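Local coordinates for protein thermophilic dibenzothiophene desulfurization enzyme C (Paenibacillus sp. A11-2, PDB 5XDC) that probably catalyses the FMNH2- and oxygen-dependent oxidation of dibenzothiophene to its sulfoxide and then its sulfone, as a flavin monooxygenase with an acyl-CoA dehydrogenase-like fold, at residues Ser52-Leu55 with Thr56-Ile59; Ala187-Pro190 with Ser191-Gly195; Thr349-Val352 with Ile353-Ser357. All blocks are in the same frame, centred on the assembly; numbering follows the deposited sequence.

Three local contacts sample the three parts of an acyl-CoA dehydrogenase-like chain, helical, beta and helical in turn. Interaction 1, at 52-59, closes the turn with which the chain leaves helix 43-52, packed against helices 16-38, 70-83 and 85-104. Interaction 2, at 187-195, closes a beta turn as strand 184-190 of the middle domain gives way to the loop before strand 196-198. Interaction 3 closes no loop: residues 349-357 are consecutive turns of helix 331-363 in the C-terminal domain, bordering the second subunit. The contacts follow in series and neither nest nor cross. The centres of interactions 1 and 2 are about 22 Å apart, whereas interaction 3 lies across the chain's centre from both.

Interaction 1 of 3, residues Ser52-Leu55 with Thr56-Ile59; sequences SGLL and TLLI
Thr56 folds back on Gly53 through two hydrogen bonds that end on the same carbonyl oxygen. The hydroxyl makes the shorter bond of the two, with Thr56 OG1 donating to Gly53 O at 2.7 Å in the plane of the carbonyl. The amide Thr56 N reaches Gly53 O at 3.0 Å from above that plane. With chi1 at 73°, OG1 sits between the backbone N and the carbonyl carbon of Thr56, which lets hydroxyl and amide grip one acceptor together and fixes the rotation of the side chain. One step on, Leu57 N donates to Leu54 O at 3.0 Å, again from well out of the carbonyl plane. The two amide bonds, each i to i+3, belong to the 3-10 segment at 54-55 that follows helix 43-52. Gly53 has left the helix with positive phi (83°), where a side chain would press on the preceding carbonyl; Ser52 OG accepts from Leu54 N in an ST turn, and a type I beta turn from Thr56 to Ile59 continues the path. A water links the chain further, donating to Leu55 O and accepting from Leu58 N. The root of the Leu57 side chain lies close to the carbonyl its amide bonds to, CG being 3.1 Å from Leu54 O. The apolar part is slight: Leu57 CD1 lies 4.1 Å from Leu54 CB. Leu54 itself packs on Phe91 and Ala21, while Leu57 meets Val73 of helix 70-83.

Interaction 2 of 3, residues Ala187-Pro190 with Ser191-Gly195; sequences ALIP and SDRAG
Arg193 doubles back over Pro190, laying one face of its guanidinium group above the proline ring. Pro190 CD makes the close approach, 3.3 Å from Arg193 NH2, and Pro190 CG follows at 3.6 Å. The arginine starts out with CG opposite its own amide nitrogen (chi1 170°), then bends at chi2 and chi3, and these bends return its head to the strand end. Arg193 NH1 also comes within 4.1 Å of buried Ile189 CG2, the two side chains crossing at about a right angle. The type I beta turn from Pro190 to Arg193, closed by Arg193 N donating to Pro190 O at 3.3 Å, brings the arginine back to the proline. The solvent side is looser: the side chain of exposed Asp192 brings its OD1 to 3.4 Å from Pro190 CB. Beyond the turn, Arg193 NH2 forms a salt bridge with Glu226, and NH1 bonds to Val221 O. Were Arg193 replaced by an alanine, Glu226 would probably lose its salt-bridge mate, the Val221 carbonyl its donor and the proline ring its cover. These bonds hold the turn to strand 220-222 in the middle domain, where Ile189 touches Val220 and Val222 of that strand and Val170 of strand 167-174.

Interaction 3 of 3, residues Thr349-Val352 with Ile353-Ser357; sequences TRLV and IELTS
Helix 331-363, a long helix of the C-terminal domain, carries this contact, in which residues one turn apart meet along its sides. Val352 and Thr356 show the pattern at its fullest. Val352 O takes two bonds, 3.1 Å from Thr356 N and 2.8 Å from Thr356 OG1, both donors tilted from the carbonyl plane. A chi1 of 55° turns the hydroxyl back to the preceding turn, satisfying a buried polar group within the helix, and leaves the methyl CG2 of Thr356 to touch Val352 CG2 at 3.9 Å. The backbone bonds are alpha-helical i to i+4 bonds, Leu355 N to Leu351 O (2.9 Å) being nearly linear with the C=O. In the helical C-terminal domain two such pairs face the helices around: Val352 and Thr356 pack on helices 247-276 and 376-385, Leu351 and Leu355 on Phe302 of helix 293-324. The two leucines meet through their CD1 methyls, 4.0 Å apart. On another side the stem of Glu354 runs past the Arg350 carbonyl, its CG 3.2 Å from Arg350 O, while its carboxylate pairs with Arg358. Arg350 NH1 forms a salt bridge with Glu361 of the second subunit, and Ile353 packs on Ser357 of that same subunit.

Interaction 1 of 3, residues Ser52-Leu55 with Thr56-Ile59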
loop_
_atom_site.group_PDB
_atom_site.type_symbol
_atom_site.label_atom_id
_atom_site.label_comp_id
_atom_site.label_asym_id
_atom_site.label_seq_id
_atom_site.Cartn_x
_atom_site.Cartn_y
_atom_site.Cartn_z
ATOM N N SER B 52 -29.384 28.092 -13.418
ATOM C CA SER B 52 -28.014 28.586 -13.479
ATOM C C SER B 52 -27.511 28.746 -14.903
ATOM O O SER B 52 -26.550 29.493 -15.127
ATOM C CB SER B 52 -27.095 27.627 -12.729
ATOM O OG SER B 52 -26.803 26.505 -13.539
ATOM N N GLY B 53 -28.127 28.060 -15.869
ATOM C CA GLY B 53 -27.639 28.043 -17.231
ATOM C C GLY B 53 -26.535 27.041 -17.519
ATOM O O GLY B 53 -26.259 26.772 -18.692
ATOM N N LEU B 54 -25.924 26.428 -16.499
ATOM C CA LEU B 54 -24.762 25.586 -16.746
ATOM C C LEU B 54 -25.081 24.311 -17.531
ATOM O O LEU B 54 -24.173 23.737 -18.141
ATOM C CB LEU B 54 -24.078 25.224 -15.423
ATOM C CG LEU B 54 -23.507 26.392 -14.616
ATOM C CD1 LEU B 54 -22.769 25.852 -13.390
ATOM C CD2 LEU B 54 -22.594 27.274 -15.454
ATOM N N LEU B 55 -26.337 23.858 -17.570
ATOM C CA LEU B 55 -26.645 22.693 -18.398
ATOM C C LEU B 55 -26.368 22.965 -19.872
ATOM O O LEU B 55 -26.217 22.019 -20.653
ATOM C CB LEU B 55 -28.099 22.252 -18.205
ATOM C CG LEU B 55 -28.496 21.812 -16.788
ATOM C CD1 LEU B 55 -30.019 21.731 -16.583
ATOM C CD2 LEU B 55 -27.867 20.462 -16.430
ATOM N N THR B 56 -26.280 24.240 -20.268
ATOM C CA THR B 56 -26.008 24.617 -21.646
ATOM C C THR B 56 -24.527 24.901 -21.893
ATOM O O THR B 56 -24.186 25.494 -22.918
ATOM C CB THR B 56 -26.838 25.847 -22.040
ATOM O OG1 THR B 56 -26.312 27.015 -21.409
ATOM C CG2 THR B 56 -28.298 25.693 -21.628
ATOM N N LEU B 57 -23.637 24.472 -20.984
ATOM C CA LEU B 57 -22.217 24.818 -21.089
ATOM C C LEU B 57 -21.630 24.507 -22.456
ATOM O O LEU B 57 -20.816 25.282 -22.973
ATOM C CB LEU B 57 -21.404 24.095 -20.001
ATOM C CG LEU B 57 -21.289 24.856 -18.678
ATOM C CD1 LEU B 57 -20.826 23.946 -17.534
ATOM C CD2 LEU B 57 -20.308 26.027 -18.828
ATOM N N LEU B 58 -21.977 23.366 -23.044
ATOM C CA LEU B 58 -21.331 22.912 -24.270
ATOM C C LEU B 58 -22.126 23.244 -25.529
ATOM O O LEU B 58 -21.642 22.968 -26.634
ATOM C CB LEU B 58 -21.071 21.400 -24.223
ATOM C CG LEU B 58 -20.036 20.928 -23.197
ATOM C CD1 LEU B 58 -20.020 19.407 -23.135
ATOM C CD2 LEU B 58 -18.649 21.462 -23.519
ATOM N N ILE B 59 -23.325 23.799 -25.399
ATOM C CA ILE B 59 -24.078 24.240 -26.570
ATOM C C ILE B 59 -23.440 25.536 -27.061
ATOM O O ILE B 59 -23.125 26.418 -26.261
ATOM C CB ILE B 59 -25.562 24.432 -26.224
ATOM C CG1 ILE B 59 -26.217 23.083 -25.892
ATOM C CG2 ILE B 59 -26.338 25.104 -27.376
ATOM C CD1 ILE B 59 -27.605 23.224 -25.286
HETATM O O HOH W 1 -24.406 21.604 -22.783
#

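Interaction 2 of 3, residues Ala187-Pro190 with Ser191-Gly195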
loop_
_atom_site.group_PDB
_atom_site.type_symbol
_atom_site.label_atom_id
_atom_site.label_comp_id
_atom_site.label_asym_id
_atom_site.label_seq_id
_atom_site.Cartn_x
_atom_site.Cartn_y
_atom_site.Cartn_z
ATOM N N ALA B 187 -32.000 6.843 -28.941
ATOM C CA ALA B 187 -32.951 7.912 -29.212
ATOM C C ALA B 187 -32.998 8.850 -28.022
ATOM O O ALA B 187 -32.596 8.501 -26.906
ATOM C CB ALA B 187 -34.352 7.362 -29.512
ATOM N N LEU B 188 -33.508 10.055 -28.270
ATOM C CA LEU B 188 -33.700 11.062 -27.231
ATOM C C LEU B 188 -35.186 11.396 -27.205
ATOM O O LEU B 188 -35.706 11.964 -28.177
ATOM C CB LEU B 188 -32.859 12.311 -27.510
ATOM C CG LEU B 188 -32.834 13.338 -26.388
ATOM C CD1 LEU B 188 -32.005 12.861 -25.227
ATOM C CD2 LEU B 188 -32.287 14.664 -26.863
ATOM N N ILE B 189 -35.870 11.031 -26.118
ATOM C CA ILE B 189 -37.333 11.088 -26.095
ATOM C C ILE B 189 -37.802 11.780 -24.825
ATOM O O ILE B 189 -37.096 11.799 -23.798
ATOM C CB ILE B 189 -37.964 9.679 -26.221
ATOM C CG1 ILE B 189 -37.652 8.807 -24.997
ATOM C CG2 ILE B 189 -37.509 9.020 -27.489
ATOM C CD1 ILE B 189 -38.494 7.548 -24.920
ATOM N N PRO B 190 -39.005 12.358 -24.852
ATOM C CA PRO B 190 -39.595 12.898 -23.620
ATOM C C PRO B 190 -39.804 11.803 -22.586
ATOM O O PRO B 190 -40.148 10.668 -22.920
ATOM C CB PRO B 190 -40.934 13.489 -24.090
ATOM C CG PRO B 190 -40.840 13.604 -25.554
ATOM C CD PRO B 190 -39.895 12.545 -26.015
ATOM N N SER B 191 -39.607 12.157 -21.314
ATOM C CA SER B 191 -39.795 11.183 -20.252
ATOM C C SER B 191 -41.267 10.887 -19.990
ATOM O O SER B 191 -41.570 9.881 -19.347
ATOM C CB SER B 191 -39.122 11.658 -18.961
ATOM O OG SER B 191 -39.638 12.904 -18.535
ATOM N N ASP B 192 -42.185 11.726 -20.466
ATOM C CA ASP B 192 -43.612 11.447 -20.348
ATOM C C ASP B 192 -44.217 10.911 -21.646
ATOM O O ASP B 192 -45.442 10.923 -21.804
ATOM C CB ASP B 192 -44.365 12.694 -19.878
ATOM C CG ASP B 192 -44.243 13.865 -20.836
ATOM O OD1 ASP B 192 -43.555 13.757 -21.876
ATOM O OD2 ASP B 192 -44.846 14.916 -20.540
ATOM N N ARG B 193 -43.393 10.440 -22.573
ATOM C CA ARG B 193 -43.902 9.686 -23.713
ATOM C C ARG B 193 -44.755 8.529 -23.212
ATOM O O ARG B 193 -44.405 7.860 -22.235
ATOM C CB ARG B 193 -42.735 9.186 -24.566
ATOM C CG ARG B 193 -43.037 8.171 -25.687
ATOM C CD ARG B 193 -43.791 8.735 -26.874
ATOM N NE ARG B 193 -43.381 10.081 -27.281
ATOM C CZ ARG B 193 -42.319 10.361 -28.037
ATOM N NH1 ARG B 193 -41.507 9.405 -28.476
ATOM N NH2 ARG B 193 -42.072 11.627 -28.350
ATOM N N ALA B 194 -45.895 8.307 -23.862
ATOM C CA ALA B 194 -46.793 7.224 -23.457
ATOM C C ALA B 194 -46.044 5.905 -23.361
ATOM O O ALA B 194 -45.315 5.518 -24.276
ATOM C CB ALA B 194 -47.952 7.089 -24.451
ATOM N N GLY B 195 -46.230 5.207 -22.237
ATOM C CA GLY B 195 -45.610 3.921 -22.030
ATOM C C GLY B 195 -44.333 3.961 -21.214
ATOM O O GLY B 195 -43.837 2.897 -20.828
#

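Interaction 3 of 3, residues Thr349-Val352 with Ile353-Ser357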
loop_
_atom_site.group_PDB
_atom_site.type_symbol
_atom_site.label_atom_id
_atom_site.label_comp_id
_atom_site.label_asym_id
_atom_site.label_seq_id
_atom_site.Cartn_x
_atom_site.Cartn_y
_atom_site.Cartn_z
ATOM N N THR B 349 -9.554 6.619 -8.475
ATOM C CA THR B 349 -10.302 5.579 -7.773
ATOM C C THR B 349 -9.556 5.142 -6.520
ATOM O O THR B 349 -10.115 5.146 -5.420
ATOM C CB THR B 349 -10.539 4.379 -8.694
ATOM O OG1 THR B 349 -11.402 4.751 -9.784
ATOM C CG2 THR B 349 -11.184 3.210 -7.932
ATOM N N ARG B 350 -8.291 4.755 -6.671
ATOM C CA ARG B 350 -7.516 4.326 -5.509
ATOM C C ARG B 350 -7.449 5.431 -4.474
ATOM O O ARG B 350 -7.604 5.180 -3.268
ATOM C CB ARG B 350 -6.102 3.917 -5.930
ATOM C CG ARG B 350 -6.042 2.753 -6.919
ATOM C CD ARG B 350 -6.800 1.542 -6.411
ATOM N NE ARG B 350 -6.480 0.322 -7.149
ATOM C CZ ARG B 350 -7.260 -0.754 -7.171
ATOM N NH1 ARG B 350 -8.408 -0.753 -6.505
ATOM N NH2 ARG B 350 -6.892 -1.833 -7.855
ATOM N N LEU B 351 -7.256 6.672 -4.929
ATOM C CA LEU B 351 -7.115 7.788 -4.003
ATOM C C LEU B 351 -8.387 7.992 -3.190
ATOM O O LEU B 351 -8.346 8.069 -1.957
ATOM C CB LEU B 351 -6.756 9.072 -4.768
ATOM C CG LEU B 351 -6.739 10.315 -3.884
ATOM C CD1 LEU B 351 -5.721 10.148 -2.770
ATOM C CD2 LEU B 351 -6.461 11.565 -4.724
ATOM N N VAL B 352 -9.536 8.086 -3.859
ATOM C CA VAL B 352 -10.746 8.452 -3.130
ATOM C C VAL B 352 -11.160 7.330 -2.188
ATOM O O VAL B 352 -11.639 7.591 -1.082
ATOM C CB VAL B 352 -11.885 8.856 -4.090
ATOM C CG1 VAL B 352 -12.459 7.674 -4.855
ATOM C CG2 VAL B 352 -12.988 9.561 -3.301
ATOM N N ILE B 353 -10.962 6.070 -2.589
ATOM C CA ILE B 353 -11.378 4.957 -1.738
ATOM C C ILE B 353 -10.493 4.876 -0.490
ATOM O O ILE B 353 -10.989 4.630 0.617
ATOM C CB ILE B 353 -11.376 3.640 -2.541
ATOM C CG1 ILE B 353 -12.472 3.646 -3.622
ATOM C CG2 ILE B 353 -11.551 2.418 -1.632
ATOM C CD1 ILE B 353 -13.896 3.829 -3.104
ATOM N N GLU B 354 -9.183 5.111 -0.638
ATOM C CA GLU B 354 -8.277 5.098 0.515
ATOM C C GLU B 354 -8.548 6.278 1.435
ATOM O O GLU B 354 -8.668 6.120 2.653
ATOM C CB GLU B 354 -6.815 5.134 0.044
ATOM C CG GLU B 354 -6.367 3.888 -0.651
ATOM C CD GLU B 354 -4.905 3.944 -1.087
ATOM O OE1 GLU B 354 -4.245 4.980 -0.855
ATOM O OE2 GLU B 354 -4.420 2.943 -1.664
ATOM N N LEU B 355 -8.656 7.474 0.859
ATOM C CA LEU B 355 -8.743 8.711 1.623
ATOM C C LEU B 355 -10.028 8.790 2.445
ATOM O O LEU B 355 -10.007 9.192 3.618
ATOM C CB LEU B 355 -8.637 9.861 0.622
ATOM C CG LEU B 355 -8.824 11.322 0.941
ATOM C CD1 LEU B 355 -8.195 12.106 -0.235
ATOM C CD2 LEU B 355 -10.296 11.661 1.104
ATOM N N THR B 356 -11.157 8.419 1.853
ATOM C CA THR B 356 -12.424 8.596 2.548
ATOM C C THR B 356 -12.546 7.670 3.745
ATOM O O THR B 356 -13.326 7.963 4.660
ATOM C CB THR B 356 -13.606 8.390 1.593
ATOM O OG1 THR B 356 -13.521 7.113 0.954
ATOM C CG2 THR B 356 -13.634 9.491 0.543
ATOM N N SER B 357 -11.773 6.587 3.767
ATOM C CA SER B 357 -11.735 5.665 4.892
ATOM C C SER B 357 -10.644 6.043 5.886
ATOM O O SER B 357 -10.895 6.122 7.092
ATOM C CB SER B 357 -11.511 4.236 4.390
ATOM O OG SER B 357 -11.350 3.352 5.474
#